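Local atomic coordinates of LAO/AO transport system kinase (Escherichia coli, PDB entry 2P67), a protein that belongs to the MeaB-type family of P-loop GTPases and is built round a parallel beta-sheet flanked by helices. Residues A[23-28]-A[118-123]; A[51-56]-A[143-148]; A[57-62]-A[149-154]. All coordinates share one frame; numbering follows the deposited sequence.

Contact 1: residues A[23-28]-A[118-123]; sequences TLAQAM and AAFIRP
Helix 21-32, part of the helical N-terminal region, packs here on strand 119-124, the outermost strand at one end of the parallel sheet of this P-loop NTPase fold, through a Met-aromatic and a CH-pi contact that both use Phe120. The two axes run nearly alongside, 16° apart and 10.7 Å from each other, a spacing bridged by side chains. Phe120 reaches the helix because its CG stands opposite the backbone N (chi1 -170°). Leu24 CD2 sits over the middle of one ring face, 3.5 Å from the centroid of Phe120 and almost on the ring normal, the evidence for a CH-pi contact. The sulfur of Met28 approaches the same ring at its edge, SD lying 3.6 Å from Phe120 CE2. From there it also touches the aliphatic part of Arg122, with Met28 SD 3.5 Å from Arg122 CG. The guanidinium of Arg122 has its main charged partner in Glu32, further along the helix, and also bonds Thr29. Met28 CB lies over one face of this group, while Arg122 NH2 gives a weak, bent hydrogen bond (137° at the hydrogen) to Ala25 O at 3.3 Å.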
loop_
_atom_site.group_PDB
_atom_site.type_symbol
_atom_site.label_atom_id
_atom_site.label_comp_id
_atom_site.label_asym_id
_atom_site.label_seq_id
_atom_site.Cartn_x
_atom_site.Cartn_y
_atom_site.Cartn_z
ATOM N N THR A 23 34.010 11.736 -17.959
ATOM C CA THR A 23 34.162 11.517 -16.526
ATOM C C THR A 23 32.861 10.990 -15.906
ATOM O O THR A 23 32.909 10.117 -15.057
ATOM C CB THR A 23 34.705 12.755 -15.754
ATOM O OG1 THR A 23 36.024 13.062 -16.209
ATOM C CG2 THR A 23 34.809 12.452 -14.261
ATOM N N LEU A 24 31.719 11.516 -16.333
ATOM C CA LEU A 24 30.448 10.988 -15.878
ATOM C C LEU A 24 30.327 9.487 -16.205
ATOM O O LEU A 24 30.003 8.691 -15.326
ATOM C CB LEU A 24 29.270 11.773 -16.461
ATOM C CG LEU A 24 27.873 11.343 -15.973
ATOM C CD1 LEU A 24 27.741 11.335 -14.440
ATOM C CD2 LEU A 24 26.789 12.190 -16.607
ATOM N N ALA A 25 30.623 9.114 -17.448
ATOM C CA ALA A 25 30.536 7.703 -17.854
ATOM C C ALA A 25 31.486 6.852 -17.025
ATOM O O ALA A 25 31.126 5.767 -16.571
ATOM C CB ALA A 25 30.833 7.571 -19.319
ATOM N N GLN A 26 32.704 7.359 -16.823
ATOM C CA GLN A 26 33.714 6.668 -16.026
ATOM C C GLN A 26 33.248 6.473 -14.583
ATOM O O GLN A 26 33.444 5.425 -14.002
ATOM C CB GLN A 26 34.992 7.499 -15.977
ATOM C CG GLN A 26 36.071 7.140 -16.959
ATOM C CD GLN A 26 37.353 7.903 -16.597
ATOM O OE1 GLN A 26 38.231 7.378 -15.909
ATOM N NE2 GLN A 26 37.421 9.163 -16.994
ATOM N N ALA A 27 32.676 7.523 -13.996
ATOM C CA ALA A 27 32.160 7.464 -12.623
ATOM C C ALA A 27 31.005 6.455 -12.490
ATOM O O ALA A 27 30.921 5.683 -11.521
ATOM C CB ALA A 27 31.722 8.886 -12.168
ATOM N N MET A 28 30.094 6.465 -13.457
ATOM C CA MET A 28 29.022 5.468 -13.481
ATOM C C MET A 28 29.590 4.037 -13.554
ATOM O O MET A 28 29.189 3.174 -12.793
ATOM C CB MET A 28 28.060 5.738 -14.639
ATOM C CG MET A 28 27.353 7.096 -14.547
ATOM S SD MET A 28 26.008 7.187 -15.734
ATOM C CE MET A 28 25.134 8.655 -15.116
ATOM N N ALA A 118 23.999 17.656 -25.538
ATOM C CA ALA A 118 23.406 18.119 -24.283
ATOM C C ALA A 118 22.559 17.032 -23.612
ATOM O O ALA A 118 21.899 17.292 -22.602
ATOM C CB ALA A 118 22.583 19.406 -24.511
ATOM N N ALA A 119 22.582 15.822 -24.176
ATOM C CA ALA A 119 21.943 14.665 -23.538
ATOM C C ALA A 119 22.959 13.598 -23.067
ATOM O O ALA A 119 24.159 13.636 -23.419
ATOM C CB ALA A 119 20.882 14.067 -24.447
ATOM N N PHE A 120 22.483 12.660 -22.250
ATOM C CA PHE A 120 23.324 11.594 -21.720
ATOM C C PHE A 120 22.368 10.447 -21.393
ATOM O O PHE A 120 21.467 10.620 -20.574
ATOM C CB PHE A 120 24.047 12.082 -20.446
ATOM C CG PHE A 120 25.128 11.148 -19.949
ATOM C CD1 PHE A 120 26.469 11.362 -20.300
ATOM C CD2 PHE A 120 24.812 10.069 -19.119
ATOM C CE1 PHE A 120 27.487 10.499 -19.848
ATOM C CE2 PHE A 120 25.815 9.207 -18.653
ATOM C CZ PHE A 120 27.172 9.425 -19.031
ATOM N N ILE A 121 22.572 9.289 -22.014
ATOM C CA ILE A 121 21.694 8.130 -21.811
ATOM C C ILE A 121 22.461 6.939 -21.208
ATOM O O ILE A 121 23.491 6.537 -21.755
ATOM C CB ILE A 121 21.014 7.694 -23.155
ATOM C CG1 ILE A 121 20.309 8.872 -23.829
ATOM C CG2 ILE A 121 20.048 6.524 -22.914
ATOM C CD1 ILE A 121 20.176 8.729 -25.346
ATOM N N ARG A 122 21.965 6.372 -20.106
ATOM C CA ARG A 122 22.632 5.237 -19.452
ATOM C C ARG A 122 21.626 4.172 -19.001
ATOM O O ARG A 122 20.658 4.501 -18.317
ATOM C CB ARG A 122 23.443 5.735 -18.245
ATOM C CG ARG A 122 24.357 4.686 -17.611
ATOM C CD ARG A 122 25.625 4.451 -18.447
ATOM N NE ARG A 122 26.492 3.491 -17.764
ATOM C CZ ARG A 122 27.820 3.596 -17.665
ATOM N NH1 ARG A 122 28.486 2.661 -16.999
ATOM N NH2 ARG A 122 28.482 4.633 -18.201
ATOM N N PRO A 123 21.846 2.893 -19.380
ATOM C CA PRO A 123 20.990 1.792 -18.929
ATOM C C PRO A 123 21.354 1.269 -17.538
ATOM O O PRO A 123 22.530 1.265 -17.137
ATOM C CB PRO A 123 21.228 0.717 -19.996
ATOM C CG PRO A 123 22.704 0.929 -20.340
ATOM C CD PRO A 123 22.891 2.421 -20.318
#

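Contact 2: residues A[51-56]-A[143-148]; sequences PYCGNT and LCEAAG
The carboxylate of Glu145 is met from above its plane by the backbone of Gly54: Gly54 N donates to Glu145 OE1 at 3.1 Å, standing 63° out of the plane, with a moderately bent angle of 140° at the hydrogen. OE1 is also approached by Cys53 CB. The other oxygen, OE2, takes a hydrogen from water 1, which gives its second hydrogen to Thr56 O; each of these two bonds, water to Glu145 OE2 and water to Thr56 O, measures 2.8 Å. OE2 has its strongest partner in Arg58, a salt bridge that would be expected to favour the charged form of the acid. The chain of Glu145 is extended beyond CG (chi2 -174°), which carries the carboxylate from the helix across to the loop. Along its length Thr56 crosses it, OG1 3.5 Å from Glu145 CG, while that same hydroxyl is hydrogen-bonded to Tyr149 O.

The loop 51-56 links helix 36-49 to strand 57-63, and it is pinned here against the last turn of helix 133-146. That helix finishes in a Schellman motif: Gly148, at positive phi, sends its N to Glu145 O at 3.1 Å, and the next residue bonds back one step further, Tyr149 N to Cys144 O at 3.2 Å. Gly54 likewise has a positive phi, a conformation in which a CB would press on the preceding carbonyl oxygen. Beside the polar centre lies a small apolar patch, where Ala146 CB meets Cys53 SG at 4.1 Å and Tyr52 CB at 4.2 Å. The rest of the Tyr52 side chain leads off from this patch, and the residue packs on Arg17 of helix 9-17.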
loop_
_atom_site.group_PDB
_atom_site.type_symbol
_atom_site.label_atom_id
_atom_site.label_comp_id
_atom_site.label_asym_id
_atom_site.label_seq_id
_atom_site.Cartn_x
_atom_site.Cartn_y
_atom_site.Cartn_z
ATOM N N PRO A 51 26.957 17.272 -1.442
ATOM C CA PRO A 51 26.657 18.723 -1.433
ATOM C C PRO A 51 26.332 19.354 -2.799
ATOM O O PRO A 51 25.736 20.434 -2.832
ATOM C CB PRO A 51 27.937 19.340 -0.839
ATOM C CG PRO A 51 28.548 18.240 -0.052
ATOM C CD PRO A 51 28.303 17.002 -0.904
ATOM N N TYR A 52 26.702 18.685 -3.894
ATOM C CA TYR A 52 26.500 19.198 -5.260
ATOM C C TYR A 52 25.192 18.696 -5.886
ATOM O O TYR A 52 24.809 19.098 -6.998
ATOM C CB TYR A 52 27.709 18.828 -6.139
ATOM C CG TYR A 52 29.039 19.094 -5.457
ATOM C CD1 TYR A 52 29.493 20.399 -5.235
ATOM C CD2 TYR A 52 29.826 18.043 -5.000
ATOM C CE1 TYR A 52 30.727 20.638 -4.583
ATOM C CE2 TYR A 52 31.043 18.273 -4.349
ATOM C CZ TYR A 52 31.480 19.566 -4.144
ATOM O OH TYR A 52 32.689 19.777 -3.508
ATOM N N CYS A 53 24.483 17.835 -5.167
ATOM C CA CYS A 53 23.208 17.311 -5.672
ATOM C C CYS A 53 21.989 18.180 -5.276
ATOM O O CYS A 53 22.123 19.127 -4.476
ATOM C CB CYS A 53 23.067 15.851 -5.232
ATOM S SG CYS A 53 24.427 14.847 -5.873
ATOM N N GLY A 54 20.806 17.888 -5.830
ATOM C CA GLY A 54 19.563 18.486 -5.327
ATOM C C GLY A 54 18.977 19.704 -6.039
ATOM O O GLY A 54 17.975 20.285 -5.580
ATOM N N ASN A 55 19.582 20.096 -7.149
ATOM C CA ASN A 55 19.094 21.215 -7.954
ATOM C C ASN A 55 18.779 20.783 -9.380
ATOM O O ASN A 55 19.092 21.477 -10.361
ATOM C CB ASN A 55 20.104 22.367 -7.931
ATOM C CG ASN A 55 19.859 23.325 -6.760
ATOM O OD1 ASN A 55 18.844 24.040 -6.712
ATOM N ND2 ASN A 55 20.770 23.322 -5.808
ATOM N N THR A 56 18.144 19.624 -9.477
ATOM C CA THR A 56 17.830 18.995 -10.752
ATOM C C THR A 56 16.358 18.559 -10.697
ATOM O O THR A 56 15.915 17.988 -9.702
ATOM C CB THR A 56 18.745 17.779 -10.972
ATOM O OG1 THR A 56 20.110 18.219 -11.016
ATOM C CG2 THR A 56 18.395 17.041 -12.277
ATOM N N LEU A 143 24.826 11.154 -9.563
ATOM C CA LEU A 143 25.968 11.514 -10.420
ATOM C C LEU A 143 25.541 12.538 -11.467
ATOM O O LEU A 143 26.240 13.536 -11.692
ATOM C CB LEU A 143 26.613 10.271 -11.084
ATOM C CG LEU A 143 27.363 9.356 -10.097
ATOM C CD1 LEU A 143 27.692 8.010 -10.739
ATOM C CD2 LEU A 143 28.620 10.027 -9.561
ATOM N N CYS A 144 24.378 12.325 -12.082
ATOM C CA CYS A 144 23.863 13.284 -13.048
ATOM C C CYS A 144 23.610 14.671 -12.430
ATOM O O CYS A 144 23.867 15.703 -13.067
ATOM C CB CYS A 144 22.602 12.753 -13.716
ATOM S SG CYS A 144 22.895 11.302 -14.734
ATOM N N GLU A 145 23.112 14.678 -11.191
ATOM C CA GLU A 145 22.852 15.924 -10.464
ATOM C C GLU A 145 24.156 16.665 -10.225
ATOM O O GLU A 145 24.257 17.879 -10.488
ATOM C CB GLU A 145 22.148 15.634 -9.146
ATOM C CG GLU A 145 20.662 15.202 -9.387
ATOM C CD GLU A 145 19.853 15.038 -8.119
ATOM O OE1 GLU A 145 20.423 15.091 -7.016
ATOM O OE2 GLU A 145 18.621 14.835 -8.232
ATOM N N ALA A 146 25.147 15.935 -9.731
ATOM C CA ALA A 146 26.459 16.532 -9.464
ATOM C C ALA A 146 27.106 17.038 -10.763
ATOM O O ALA A 146 27.802 18.067 -10.755
ATOM C CB ALA A 146 27.356 15.536 -8.722
ATOM N N ALA A 147 26.827 16.356 -11.880
ATOM C CA ALA A 147 27.323 16.735 -13.212
ATOM C C ALA A 147 26.629 17.964 -13.844
ATOM O O ALA A 147 27.010 18.419 -14.935
ATOM C CB ALA A 147 27.215 15.542 -14.159
ATOM N N GLY A 148 25.591 18.468 -13.186
ATOM C CA GLY A 148 24.956 19.713 -13.583
ATOM C C GLY A 148 23.813 19.565 -14.565
ATOM O O GLY A 148 23.418 20.545 -15.198
HETATM O O HOH W 1 17.304 17.213 -7.438
#

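Contact 3: residues A[57-62]-A[149-154]; sequences LRLGVT and YDVVIV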
loop_
_atom_site.group_PDB
_atom_site.type_symbol
_atom_site.label_atom_id
_atom_site.label_comp_id
_atom_site.label_asym_id
_atom_site.label_seq_id
_atom_site.Cartn_x
_atom_site.Cartn_y
_atom_site.Cartn_z
ATOM N N LEU A 57 15.603 18.857 -11.753
ATOM C CA LEU A 57 14.245 18.332 -11.868
ATOM C C LEU A 57 14.324 16.829 -12.183
ATOM O O LEU A 57 14.883 16.438 -13.213
ATOM C CB LEU A 57 13.476 19.080 -12.960
ATOM C CG LEU A 57 12.044 18.612 -13.278
ATOM C CD1 LEU A 57 11.121 18.675 -12.058
ATOM C CD2 LEU A 57 11.483 19.377 -14.464
ATOM N N ARG A 58 13.772 16.015 -11.288
ATOM C CA ARG A 58 13.816 14.550 -11.421
ATOM C C ARG A 58 12.461 14.078 -11.929
ATOM O O ARG A 58 11.437 14.265 -11.258
ATOM C CB ARG A 58 14.116 13.915 -10.065
ATOM C CG ARG A 58 15.470 14.347 -9.452
ATOM C CD ARG A 58 15.459 14.132 -7.930
ATOM N NE ARG A 58 15.336 12.724 -7.525
ATOM C CZ ARG A 58 16.359 11.927 -7.197
ATOM N NH1 ARG A 58 17.631 12.356 -7.276
ATOM N NH2 ARG A 58 16.117 10.673 -6.818
ATOM N N LEU A 59 12.453 13.505 -13.123
ATOM C CA LEU A 59 11.212 13.005 -13.710
ATOM C C LEU A 59 11.203 11.489 -13.812
ATOM O O LEU A 59 12.234 10.879 -14.143
ATOM C CB LEU A 59 11.019 13.592 -15.119
ATOM C CG LEU A 59 11.008 15.119 -15.238
ATOM C CD1 LEU A 59 10.856 15.528 -16.713
ATOM C CD2 LEU A 59 9.897 15.739 -14.393
ATOM N N GLY A 60 10.040 10.879 -13.569
ATOM C CA GLY A 60 9.877 9.463 -13.833
ATOM C C GLY A 60 8.918 9.294 -14.985
ATOM O O GLY A 60 7.866 9.973 -15.054
ATOM N N VAL A 61 9.266 8.381 -15.886
ATOM C CA VAL A 61 8.427 8.108 -17.043
ATOM C C VAL A 61 8.262 6.581 -17.180
ATOM O O VAL A 61 9.246 5.865 -17.341
ATOM C CB VAL A 61 9.003 8.721 -18.372
ATOM C CG1 VAL A 61 8.166 8.286 -19.562
ATOM C CG2 VAL A 61 9.118 10.277 -18.311
ATOM N N THR A 62 7.030 6.089 -17.101
ATOM C CA THR A 62 6.773 4.688 -17.440
ATOM C C THR A 62 5.934 4.598 -18.716
ATOM O O THR A 62 5.179 5.502 -19.043
ATOM C CB THR A 62 6.109 3.883 -16.283
ATOM O OG1 THR A 62 4.811 4.436 -15.949
ATOM C CG2 THR A 62 6.992 3.876 -15.063
ATOM N N TYR A 149 23.286 18.344 -14.727
ATOM C CA TYR A 149 22.103 18.156 -15.560
ATOM C C TYR A 149 20.901 18.932 -14.997
ATOM O O TYR A 149 20.714 19.001 -13.796
ATOM C CB TYR A 149 21.816 16.645 -15.800
ATOM C CG TYR A 149 22.832 16.135 -16.780
ATOM C CD1 TYR A 149 22.565 16.158 -18.144
ATOM C CD2 TYR A 149 24.096 15.732 -16.358
ATOM C CE1 TYR A 149 23.502 15.761 -19.070
ATOM C CE2 TYR A 149 25.067 15.338 -17.291
ATOM C CZ TYR A 149 24.747 15.354 -18.644
ATOM O OH TYR A 149 25.662 14.995 -19.603
ATOM N N ASP A 150 20.112 19.526 -15.888
ATOM C CA ASP A 150 18.945 20.300 -15.513
ATOM C C ASP A 150 17.754 19.405 -15.200
ATOM O O ASP A 150 16.963 19.688 -14.276
ATOM C CB ASP A 150 18.581 21.246 -16.640
ATOM C CG ASP A 150 19.637 22.322 -16.852
ATOM O OD1 ASP A 150 19.817 23.168 -15.956
ATOM O OD2 ASP A 150 20.303 22.284 -17.888
ATOM N N VAL A 151 17.646 18.326 -15.977
ATOM C CA VAL A 151 16.544 17.372 -15.856
ATOM C C VAL A 151 17.150 15.978 -15.941
ATOM O O VAL A 151 17.957 15.707 -16.842
ATOM C CB VAL A 151 15.544 17.521 -17.025
ATOM C CG1 VAL A 151 14.397 16.476 -16.917
ATOM C CG2 VAL A 151 14.967 18.945 -17.067
ATOM N N VAL A 152 16.798 15.125 -14.989
ATOM C CA VAL A 152 17.124 13.697 -15.061
ATOM C C VAL A 152 15.832 12.907 -15.149
ATOM O O VAL A 152 14.940 13.082 -14.307
ATOM C CB VAL A 152 17.887 13.181 -13.812
ATOM C CG1 VAL A 152 18.390 11.748 -14.058
ATOM C CG2 VAL A 152 19.043 14.100 -13.470
ATOM N N ILE A 153 15.750 12.035 -16.152
ATOM C CA ILE A 153 14.567 11.209 -16.388
ATOM C C ILE A 153 14.907 9.762 -16.119
ATOM O O ILE A 153 15.828 9.212 -16.743
ATOM C CB ILE A 153 14.085 11.333 -17.846
ATOM C CG1 ILE A 153 13.774 12.799 -18.185
ATOM C CG2 ILE A 153 12.837 10.454 -18.087
ATOM C CD1 ILE A 153 13.390 13.019 -19.640
ATOM N N VAL A 154 14.188 9.146 -15.182
ATOM C CA VAL A 154 14.327 7.720 -14.976
ATOM C C VAL A 154 13.139 7.051 -15.664
ATOM O O VAL A 154 11.975 7.442 -15.468
ATOM C CB VAL A 154 14.507 7.342 -13.468
ATOM C CG1 VAL A 154 13.271 7.703 -12.615
ATOM C CG2 VAL A 154 14.886 5.864 -13.316
#
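Leu57 to Val61 and Asp150 to Val154 are joined by a ladder of five backbone hydrogen bonds in parallel register, Leu57 facing Val151 and Gly60 facing Val154. The tight part is the interior of the ladder. Leu59 bonds the neighbouring strand through both its N and its O, the N donating to Val152 O at 2.8 Å with a nearly straight 170° at the hydrogen, and the O accepting from Val154 N at the same 2.8 Å. CA-H...O contacts fill in between, as from Ile153 CA to Leu59 O. On the sheet face that carries Leu57, Leu59, Val151 and Ile153, Leu59 CD1 reaches Val151 CG1 at 3.7 Å. Further along, Val61 CG2 touches Ile153 CG2, also at 3.7 Å, and helix 69-82 closes over these side chains through Leu73, Phe76 and Leu80.

The looser end is at the start of the strands. Leu57 N to Asp150 O is the longest of the five bonds, 3.0 Å, and its donor is tilted 26° from the carbonyl plane; Asp150, partly exposed, turns its carboxylate to Lys86 N. On the face of Arg58, Val152 and Val154 no apolar side-chain pair spans the two strands, and Arg58 directs its guanidinium to Met169 O. Two neighbouring parallel strands separated in sequence by other strands and helices, with the first running on towards a probable Walker A loop, are typical of the central sheet of a P-loop NTPase.

Contacts 2 and 3 are consecutive in both chain segments, and their centres lie 12 Å apart: the loop and helix end of contact 2 lead directly into the paired strands of contact 3. A salt bridge of 2.8 Å from Arg58 NH1 to Glu145 OE2 ties them, near the bound sodium ion, which is about 5 Å from the side chain of Arg58 and about 7 Å from that of Glu145. Arg272 and Ser276 belong to its site. Contact 1 joins the others by packing: Met28 CE lies 3.5 Å from Cys144 SG, and Leu24 CD2 lies 3.7 Å from Tyr149 CE2. Contacts 1 and 3 reach the same sheet, at its edge and interior respectively.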